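Local coordinates for protein transcriptional regulator, ROK family (PDB 1Z05) that probably binds DNA as a transcriptional regulator of the ROK family, a homologue of the Escherichia coli Mlc protein, and carries a bound zinc ion, at residues A[125-130]-A[411-416]; A[150-155]-A[205-210]; A[336-341]-A[368-373]. All blocks are in the same frame, centred on the assembly; numbering follows the deposited sequence.

Contact 1: residues A[125-130]-A[411-416]; sequences HELGGE and ALIKQA
Leu127 and Ile413 meet methyl to methyl: CD1 of Leu127 stands 4.3 Å from CG2 of Ile413, a loose touch between one branch of each side chain. The second meeting is polar but long. Lys414 lies alongside the turn, its CG anti to the backbone N (chi1 170°) and its chain then bent at chi2 and chi3, which brings NZ to 4.0 Å from the carbonyl O of Gly128, too far for a hydrogen bond. NZ forms a salt bridge with Asp49 while staying beside the Gly128 carbonyl.

Behind them is a tight hairpin turn. Residues Glu126 to Gly129 form a type I turn closed by Gly129 N to Glu126 O at 2.7 Å, and Glu126 N bonds to Glu130 O. In one of its two conformers, the one given, the Glu126 carboxylate folds over the same turn: its OE2 would take the N-H of Glu130 at 3.0 Å and 166°, on the anti side and tilted 28° out of the carboxylate plane, while OE1 would accept a weak bond from Gly128 N. Gly129, with its positive phi, makes the step from the turn into strand 131-138. Farther out, Phe110 of strand 108-116 lies against both Leu127 and Ile413, and Ile413 also rests on Ser171, Ala173 and Phe213 of the next two strands of the sheet.

Helix 407-418 is therefore seated on the sheet by apolar side chains, and its cross-contact with the hairpin is thin; the charge of Lys414 is paired with Asp49, not with the turn.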
loop_
_atom_site.group_PDB
_atom_site.type_symbol
_atom_site.label_atom_id
_atom_site.label_comp_id
_atom_site.label_asym_id
_atom_site.label_seq_id
_atom_site.Cartn_x
_atom_site.Cartn_y
_atom_site.Cartn_z
ATOM N N HIS A 125 -27.821 10.237 -5.967
ATOM C CA HIS A 125 -26.876 11.358 -6.026
ATOM C C HIS A 125 -26.794 11.911 -7.439
ATOM O O HIS A 125 -26.989 11.168 -8.412
ATOM C CB HIS A 125 -25.454 10.873 -5.703
ATOM C CG HIS A 125 -25.185 10.573 -4.259
ATOM N ND1 HIS A 125 -25.782 9.529 -3.588
ATOM C CD2 HIS A 125 -24.309 11.125 -3.387
ATOM C CE1 HIS A 125 -25.326 9.487 -2.348
ATOM N NE2 HIS A 125 -24.433 10.447 -2.200
ATOM N N GLU A 126 -26.513 13.205 -7.571
ATOM C CA GLU A 126 -26.092 13.741 -8.863
ATOM C C GLU A 126 -24.628 13.370 -9.052
ATOM O O GLU A 126 -23.890 13.218 -8.073
ATOM C CB GLU A 126 -26.327 15.260 -8.995
ATOM C CG GLU A 126 -25.652 16.154 -7.949
ATOM C CD GLU A 126 -24.245 16.632 -8.339
ATOM O OE1 GLU A 126 -23.950 16.808 -9.550
ATOM O OE2 GLU A 126 -23.437 16.856 -7.412
ATOM N N LEU A 127 -24.220 13.215 -10.309
ATOM C CA LEU A 127 -22.883 12.721 -10.659
ATOM C C LEU A 127 -21.710 13.417 -9.939
ATOM O O LEU A 127 -20.710 12.763 -9.608
ATOM C CB LEU A 127 -22.685 12.752 -12.186
ATOM C CG LEU A 127 -21.614 11.799 -12.734
ATOM C CD1 LEU A 127 -21.969 10.329 -12.476
ATOM C CD2 LEU A 127 -21.368 12.064 -14.214
ATOM N N GLY A 128 -21.833 14.725 -9.711
ATOM C CA GLY A 128 -20.861 15.491 -8.923
ATOM C C GLY A 128 -20.753 15.095 -7.451
ATOM O O GLY A 128 -19.810 15.508 -6.766
ATOM N N GLY A 129 -21.720 14.316 -6.954
ATOM C CA GLY A 129 -21.638 13.739 -5.609
ATOM C C GLY A 129 -22.738 14.114 -4.621
ATOM O O GLY A 129 -22.895 13.451 -3.598
ATOM N N GLU A 130 -23.497 15.168 -4.918
ATOM C CA GLU A 130 -24.526 15.670 -4.000
ATOM C C GLU A 130 -25.752 14.753 -3.897
ATOM O O GLU A 130 -26.211 14.211 -4.900
ATOM C CB GLU A 130 -24.953 17.087 -4.403
ATOM C CG GLU A 130 -25.643 17.868 -3.283
ATOM C CD GLU A 130 -25.223 19.329 -3.208
ATOM O OE1 GLU A 130 -24.338 19.754 -3.990
ATOM O OE2 GLU A 130 -25.781 20.059 -2.353
ATOM N N ALA A 411 -17.686 8.489 -3.461
ATOM C CA ALA A 411 -16.246 8.491 -3.709
ATOM C C ALA A 411 -15.809 7.398 -4.679
ATOM O O ALA A 411 -14.951 7.626 -5.530
ATOM C CB ALA A 411 -15.495 8.360 -2.399
ATOM N N LEU A 412 -16.398 6.210 -4.544
ATOM C CA LEU A 412 -16.120 5.094 -5.446
ATOM C C LEU A 412 -16.475 5.460 -6.892
ATOM O O LEU A 412 -15.757 5.103 -7.819
ATOM C CB LEU A 412 -16.934 3.849 -5.049
ATOM C CG LEU A 412 -16.657 3.170 -3.707
ATOM C CD1 LEU A 412 -17.544 1.946 -3.556
ATOM C CD2 LEU A 412 -15.180 2.773 -3.590
ATOM N N ILE A 413 -17.606 6.130 -7.059
ATOM C CA ILE A 413 -18.105 6.557 -8.378
ATOM C C ILE A 413 -17.206 7.660 -8.948
ATOM O O ILE A 413 -16.792 7.590 -10.103
ATOM C CB ILE A 413 -19.591 7.033 -8.304
ATOM C CG1 ILE A 413 -20.525 5.881 -7.875
ATOM C CG2 ILE A 413 -20.077 7.651 -9.639
ATOM C CD1 ILE A 413 -20.278 4.558 -8.585
ATOM N N LYS A 414 -16.898 8.669 -8.138
ATOM C CA LYS A 414 -15.988 9.714 -8.596
ATOM C C LYS A 414 -14.642 9.122 -9.054
ATOM O O LYS A 414 -14.163 9.466 -10.136
ATOM C CB LYS A 414 -15.824 10.826 -7.553
ATOM C CG LYS A 414 -14.714 11.819 -7.873
ATOM C CD LYS A 414 -15.157 13.254 -7.694
ATOM C CE LYS A 414 -15.671 13.819 -9.018
ATOM N NZ LYS A 414 -16.472 15.063 -8.857
ATOM N N GLN A 415 -14.059 8.225 -8.258
ATOM C CA GLN A 415 -12.776 7.618 -8.617
ATOM C C GLN A 415 -12.867 6.714 -9.852
ATOM O O GLN A 415 -11.903 6.622 -10.617
ATOM C CB GLN A 415 -12.143 6.886 -7.421
ATOM C CG GLN A 415 -10.659 6.513 -7.601
ATOM C CD GLN A 415 -9.770 7.699 -7.979
ATOM O OE1 GLN A 415 -9.060 7.657 -8.985
ATOM N NE2 GLN A 415 -9.806 8.759 -7.175
ATOM N N ALA A 416 -14.019 6.073 -10.059
ATOM C CA ALA A 416 -14.239 5.254 -11.272
ATOM C C ALA A 416 -14.365 6.104 -12.541
ATOM O O ALA A 416 -14.030 5.636 -13.624
ATOM C CB ALA A 416 -15.468 4.354 -11.131
#

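Contact 2: residues A[150-155]-A[205-210]; sequences RLLFEI and YKATGL
Two helices on one face of the five-stranded sheet of the first ROK lobe, 144-161 and 200-208, meet here near the C-terminal end of the second. The meeting is wholly apolar and is carried by two pairs of side chains. Leu152 sends its CD2 branch against the CB of Ala207, at 3.8 Å, the shorter of the two approaches. Its CB points neither toward nor away from helix 200-208, but with CG anti to the carbonyl carbon (chi1 -61°) the end of the side chain comes nearer. One turn on, Ile155 is directed toward the partner segment and offers its CG2, which lies 4.0 Å from CG2 of Thr208. These two side chains cross at about a right angle. The backbones are nearest at the first pair, with 7.1 Å between CA of Leu152 and CA of Ala207.

Thr208 divides its work. Its methyl faces Ile155, while OG1, placed between the backbone N and the carbonyl carbon (chi1 68°), turns back to its own chain: it donates to the carbonyl O of Ile204 and accepts the N-H of Leu210 at 3.1 Å and 161°. The latter bond makes an ST turn. Gly209, with positive phi, breaks the helix between them, and Leu210 then leads into strand 212-216.

Ile204, one turn earlier on helix 200-208, is touched by Leu151, Leu152 and Ile155, while Met113, Ile172 and Ile174 of the sheet receive the inward side chains. Helices packed on one face of a mixed five-stranded sheet of order 3-2-1-4-5 mark the ribonuclease H-like lobe of the ASKHA (actin-like ATPase) fold to which ROK proteins belong.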
loop_
_atom_site.group_PDB
_atom_site.type_symbol
_atom_site.label_atom_id
_atom_site.label_comp_id
_atom_site.label_asym_id
_atom_site.label_seq_id
_atom_site.Cartn_x
_atom_site.Cartn_y
_atom_site.Cartn_z
ATOM N N ARG A 150 -34.116 -9.386 -0.437
ATOM C CA ARG A 150 -34.690 -8.151 0.088
ATOM C C ARG A 150 -34.067 -6.908 -0.543
ATOM O O ARG A 150 -34.775 -5.960 -0.891
ATOM C CB ARG A 150 -34.528 -8.103 1.618
ATOM C CG ARG A 150 -35.065 -6.825 2.280
ATOM C CD ARG A 150 -36.588 -6.684 2.132
ATOM N NE ARG A 150 -37.063 -5.429 2.707
ATOM C CZ ARG A 150 -37.358 -5.256 3.994
ATOM N NH1 ARG A 150 -37.229 -6.258 4.853
ATOM N NH2 ARG A 150 -37.770 -4.072 4.425
ATOM N N LEU A 151 -32.743 -6.927 -0.686
ATOM C CA LEU A 151 -32.007 -5.800 -1.249
ATOM C C LEU A 151 -32.376 -5.527 -2.714
ATOM O O LEU A 151 -32.521 -4.372 -3.109
ATOM C CB LEU A 151 -30.496 -6.018 -1.067
ATOM C CG LEU A 151 -29.484 -4.987 -1.551
ATOM C CD1 LEU A 151 -28.282 -4.976 -0.597
ATOM C CD2 LEU A 151 -29.054 -5.309 -2.975
ATOM N N LEU A 152 -32.534 -6.588 -3.503
ATOM C CA LEU A 152 -32.917 -6.450 -4.909
ATOM C C LEU A 152 -34.364 -5.951 -5.017
ATOM O O LEU A 152 -34.671 -5.099 -5.848
ATOM C CB LEU A 152 -32.713 -7.777 -5.673
ATOM C CG LEU A 152 -31.264 -8.309 -5.715
ATOM C CD1 LEU A 152 -31.178 -9.715 -6.305
ATOM C CD2 LEU A 152 -30.305 -7.363 -6.444
ATOM N N PHE A 153 -35.239 -6.468 -4.156
ATOM C CA PHE A 153 -36.628 -5.999 -4.081
ATOM C C PHE A 153 -36.673 -4.502 -3.754
ATOM O O PHE A 153 -37.491 -3.767 -4.310
ATOM C CB PHE A 153 -37.400 -6.790 -3.028
ATOM C CG PHE A 153 -38.022 -8.073 -3.540
ATOM C CD1 PHE A 153 -37.457 -8.784 -4.598
ATOM C CD2 PHE A 153 -39.161 -8.588 -2.926
ATOM C CE1 PHE A 153 -38.032 -9.980 -5.048
ATOM C CE2 PHE A 153 -39.749 -9.781 -3.368
ATOM C CZ PHE A 153 -39.186 -10.479 -4.431
ATOM N N GLU A 154 -35.781 -4.056 -2.866
ATOM C CA GLU A 154 -35.740 -2.647 -2.462
ATOM C C GLU A 154 -35.188 -1.714 -3.533
ATOM O O GLU A 154 -35.618 -0.560 -3.634
ATOM C CB GLU A 154 -34.973 -2.471 -1.153
ATOM C CG GLU A 154 -35.682 -3.070 0.061
ATOM C CD GLU A 154 -37.028 -2.411 0.395
ATOM O OE1 GLU A 154 -37.351 -1.338 -0.165
ATOM O OE2 GLU A 154 -37.766 -2.979 1.234
ATOM N N ILE A 155 -34.243 -2.208 -4.331
ATOM C CA ILE A 155 -33.748 -1.440 -5.485
ATOM C C ILE A 155 -34.869 -1.259 -6.518
ATOM O O ILE A 155 -35.129 -0.140 -6.971
ATOM C CB ILE A 155 -32.493 -2.097 -6.138
ATOM C CG1 ILE A 155 -31.284 -2.006 -5.204
ATOM C CG2 ILE A 155 -32.151 -1.428 -7.475
ATOM C CD1 ILE A 155 -30.089 -2.882 -5.654
ATOM N N TYR A 205 -25.673 -6.211 -10.566
ATOM C CA TYR A 205 -25.466 -6.000 -11.999
ATOM C C TYR A 205 -26.447 -6.826 -12.838
ATOM O O TYR A 205 -26.986 -6.332 -13.828
ATOM C CB TYR A 205 -24.018 -6.290 -12.403
ATOM C CG TYR A 205 -23.819 -6.429 -13.896
ATOM C CD1 TYR A 205 -23.877 -5.313 -14.739
ATOM C CD2 TYR A 205 -23.577 -7.673 -14.467
ATOM C CE1 TYR A 205 -23.702 -5.440 -16.113
ATOM C CE2 TYR A 205 -23.399 -7.811 -15.837
ATOM C CZ TYR A 205 -23.459 -6.690 -16.656
ATOM O OH TYR A 205 -23.282 -6.832 -18.020
ATOM N N LYS A 206 -26.687 -8.073 -12.435
ATOM C CA LYS A 206 -27.659 -8.920 -13.127
ATOM C C LYS A 206 -29.085 -8.350 -13.035
ATOM O O LYS A 206 -29.856 -8.428 -13.989
ATOM C CB LYS A 206 -27.615 -10.358 -12.591
ATOM C CG LYS A 206 -28.583 -11.295 -13.289
ATOM C CD LYS A 206 -28.738 -12.606 -12.542
ATOM C CE LYS A 206 -29.651 -13.555 -13.309
ATOM N NZ LYS A 206 -29.676 -14.912 -12.703
ATOM N N ALA A 207 -29.417 -7.765 -11.890
ATOM C CA ALA A 207 -30.758 -7.246 -11.649
ATOM C C ALA A 207 -31.017 -5.853 -12.245
ATOM O O ALA A 207 -32.175 -5.426 -12.332
ATOM C CB ALA A 207 -31.051 -7.246 -10.151
ATOM N N THR A 208 -29.957 -5.148 -12.652
ATOM C CA THR A 208 -30.084 -3.749 -13.083
ATOM C C THR A 208 -29.426 -3.409 -14.429
ATOM O O THR A 208 -29.805 -2.429 -15.082
ATOM C CB THR A 208 -29.525 -2.760 -12.016
ATOM O OG1 THR A 208 -28.104 -2.905 -11.914
ATOM C CG2 THR A 208 -30.179 -2.977 -10.642
ATOM N N GLY A 209 -28.432 -4.202 -14.828
ATOM C CA GLY A 209 -27.618 -3.887 -16.002
ATOM C C GLY A 209 -26.595 -2.774 -15.775
ATOM O O GLY A 209 -25.831 -2.444 -16.678
ATOM N N LEU A 210 -26.566 -2.213 -14.569
ATOM C CA LEU A 210 -25.671 -1.094 -14.234
ATOM C C LEU A 210 -24.332 -1.562 -13.669
ATOM O O LEU A 210 -24.290 -2.579 -12.980
ATOM C CB LEU A 210 -26.341 -0.167 -13.216
ATOM C CG LEU A 210 -27.555 0.661 -13.671
ATOM C CD1 LEU A 210 -28.251 1.328 -12.476
ATOM C CD2 LEU A 210 -27.187 1.691 -14.728
#

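Contact 3: residues A[336-341]-A[368-373]; sequences DVIQQL and NQAKSI
Apolar contact comes first, and it centres on the CG2 methyl of Ile373. That methyl lies 3.6 Å from CG2 of Ile338 and is also 3.9 Å from the CB of the same residue, so it sits against the root of the branch as well as its end. Both isoleucines have CG1 beside the backbone N (chi1 -65° in Ile338, -59° in Ile373), leaving CG2 anti to that N; this turns the two CG2 methyls toward each other, and the side chains cross at about a right angle. The same CG2 of Ile373 meets the aliphatic part of Gln339, at 3.8 Å from CG; Ile338 and Gln339 are consecutive on helix 332-356, and the one methyl touches both. Ile338 reaches a second neighbour with its CG2, standing 4.2 Å from the CB of Ala370, at the N-cap position just before helix 371-385.

The polar link runs through water. Gln339 keeps its chain extended beyond CG (chi2 171°), which brings its end nearer the other segment, and its NE2 donates to a water at 3.0 Å. This water in turn donates to the carbonyl O of Ile373 at 2.7 Å. The glutamine thus uses its CG methylene for packing and its amide end for a bridged bond to the first turn of the other helix. That turn is itself tied by the backbone bond from Ile373 N to Ala370 O, at 2.9 Å.

Around this, Ala327 and Cys324 of helix 320-328 touch Ile338 and Ala370 respectively, and Leu374 lies against Ile338. A long helix lying against the start of the next one, with strand 360-364 between them in sequence, is a helix-strand-helix unit of the alpha/beta second lobe of the ASKHA fold in ROK proteins.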
loop_
_atom_site.group_PDB
_atom_site.type_symbol
_atom_site.label_atom_id
_atom_site.label_comp_id
_atom_site.label_asym_id
_atom_site.label_seq_id
_atom_site.Cartn_x
_atom_site.Cartn_y
_atom_site.Cartn_z
ATOM N N ASP A 336 -11.925 11.160 32.420
ATOM C CA ASP A 336 -10.891 10.137 32.619
ATOM C C ASP A 336 -11.028 8.927 31.676
ATOM O O ASP A 336 -10.030 8.395 31.171
ATOM C CB ASP A 336 -10.880 9.670 34.074
ATOM C CG ASP A 336 -9.582 8.975 34.447
ATOM O OD1 ASP A 336 -8.504 9.630 34.379
ATOM O OD2 ASP A 336 -9.642 7.775 34.814
ATOM N N VAL A 337 -12.264 8.494 31.459
ATOM C CA VAL A 337 -12.561 7.407 30.516
ATOM C C VAL A 337 -12.162 7.791 29.076
ATOM O O VAL A 337 -11.519 7.008 28.377
ATOM C CB VAL A 337 -14.053 6.983 30.610
ATOM C CG1 VAL A 337 -14.447 6.026 29.477
ATOM C CG2 VAL A 337 -14.341 6.342 31.968
ATOM N N ILE A 338 -12.520 8.995 28.644
ATOM C CA ILE A 338 -12.127 9.478 27.308
ATOM C C ILE A 338 -10.606 9.633 27.135
ATOM O O ILE A 338 -10.056 9.354 26.053
ATOM C CB ILE A 338 -12.881 10.794 26.921
ATOM C CG1 ILE A 338 -14.396 10.536 26.787
ATOM C CG2 ILE A 338 -12.341 11.391 25.624
ATOM C CD1 ILE A 338 -14.757 9.321 25.936
ATOM N N GLN A 339 -9.928 10.096 28.186
ATOM C CA GLN A 339 -8.464 10.241 28.148
ATOM C C GLN A 339 -7.784 8.881 28.021
ATOM O O GLN A 339 -6.871 8.725 27.216
ATOM C CB GLN A 339 -7.932 11.049 29.348
ATOM C CG GLN A 339 -8.323 12.520 29.282
ATOM C CD GLN A 339 -7.994 13.289 30.549
ATOM O OE1 GLN A 339 -7.848 12.707 31.629
ATOM N NE2 GLN A 339 -7.891 14.607 30.424
ATOM N N GLN A 340 -8.248 7.903 28.792
ATOM C CA GLN A 340 -7.738 6.536 28.701
ATOM C C GLN A 340 -7.928 5.940 27.300
ATOM O O GLN A 340 -7.031 5.289 26.769
ATOM C CB GLN A 340 -8.405 5.651 29.755
ATOM C CG GLN A 340 -7.812 4.258 29.855
ATOM C CD GLN A 340 -8.497 3.398 30.903
ATOM O OE1 GLN A 340 -8.735 3.835 32.030
ATOM N NE2 GLN A 340 -8.808 2.161 30.533
ATOM N N LEU A 341 -9.103 6.168 26.717
ATOM C CA LEU A 341 -9.382 5.785 25.332
ATOM C C LEU A 341 -8.369 6.420 24.373
ATOM O O LEU A 341 -7.813 5.734 23.516
ATOM C CB LEU A 341 -10.802 6.196 24.929
ATOM C CG LEU A 341 -11.194 5.992 23.458
ATOM C CD1 LEU A 341 -11.147 4.530 23.044
ATOM C CD2 LEU A 341 -12.585 6.564 23.204
ATOM N N ASN A 368 -15.937 12.050 18.412
ATOM C CA ASN A 368 -15.555 13.423 18.084
ATOM C C ASN A 368 -16.352 14.488 18.859
ATOM O O ASN A 368 -15.974 15.667 18.872
ATOM C CB ASN A 368 -15.617 13.674 16.577
ATOM C CG ASN A 368 -14.393 13.163 15.853
ATOM O OD1 ASN A 368 -13.263 13.335 16.318
ATOM N ND2 ASN A 368 -14.605 12.536 14.698
ATOM N N GLN A 369 -17.436 14.065 19.503
ATOM C CA GLN A 369 -18.224 14.947 20.368
ATOM C C GLN A 369 -17.484 15.278 21.668
ATOM O O GLN A 369 -17.868 16.193 22.397
ATOM C CB GLN A 369 -19.603 14.336 20.643
ATOM C CG GLN A 369 -20.502 14.316 19.405
ATOM C CD GLN A 369 -21.711 13.400 19.537
ATOM O OE1 GLN A 369 -22.031 12.918 20.623
ATOM N NE2 GLN A 369 -22.390 13.156 18.416
ATOM N N ALA A 370 -16.416 14.533 21.939
ATOM C CA ALA A 370 -15.522 14.823 23.056
ATOM C C ALA A 370 -14.089 15.087 22.578
ATOM O O ALA A 370 -13.130 14.856 23.322
ATOM C CB ALA A 370 -15.550 13.674 24.064
ATOM N N LYS A 371 -13.943 15.594 21.352
ATOM C CA LYS A 371 -12.612 15.768 20.751
ATOM C C LYS A 371 -11.672 16.688 21.532
ATOM O O LYS A 371 -10.462 16.479 21.514
ATOM C CB LYS A 371 -12.692 16.179 19.272
ATOM C CG LYS A 371 -13.150 17.599 18.976
ATOM C CD LYS A 371 -13.413 17.745 17.484
ATOM C CE LYS A 371 -13.283 19.167 17.004
ATOM N NZ LYS A 371 -13.377 19.215 15.509
ATOM N N SER A 372 -12.225 17.689 22.223
ATOM C CA SER A 372 -11.423 18.590 23.055
ATOM C C SER A 372 -10.688 17.836 24.157
ATOM O O SER A 372 -9.615 18.262 24.599
ATOM C CB SER A 372 -12.294 19.693 23.663
ATOM O OG SER A 372 -13.098 19.170 24.711
ATOM N N ILE A 373 -11.266 16.712 24.585
ATOM C CA ILE A 373 -10.697 15.863 25.633
ATOM C C ILE A 373 -9.852 14.734 25.033
ATOM O O ILE A 373 -8.753 14.434 25.512
ATOM C CB ILE A 373 -11.821 15.254 26.542
ATOM C CG1 ILE A 373 -12.661 16.352 27.219
ATOM C CG2 ILE A 373 -11.250 14.245 27.563
ATOM C CD1 ILE A 373 -11.882 17.300 28.157
HETATM O O HOH W 1 -7.632 15.637 27.596
#

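In the fold
From the N terminus, the chain passes the helices and short strands of residues 35-103 and enters the first sheet, where the turn at 125-130 opens contact 1. That loop stays open for 280 residues, until helix 407-418 returns to the first sheet. Both other contacts fall within it. Contact 2 closes first, tying helix 144-161 to the end of helix 200-208 beside the same sheet, its centre about 19 Å from that of contact 1. The chain then builds the second lobe, where contact 3 joins helix 332-356 to the start of helix 371-385. Contacts 2 and 3 follow in series, their centres about 42 Å apart on opposite sides of the chain's centre.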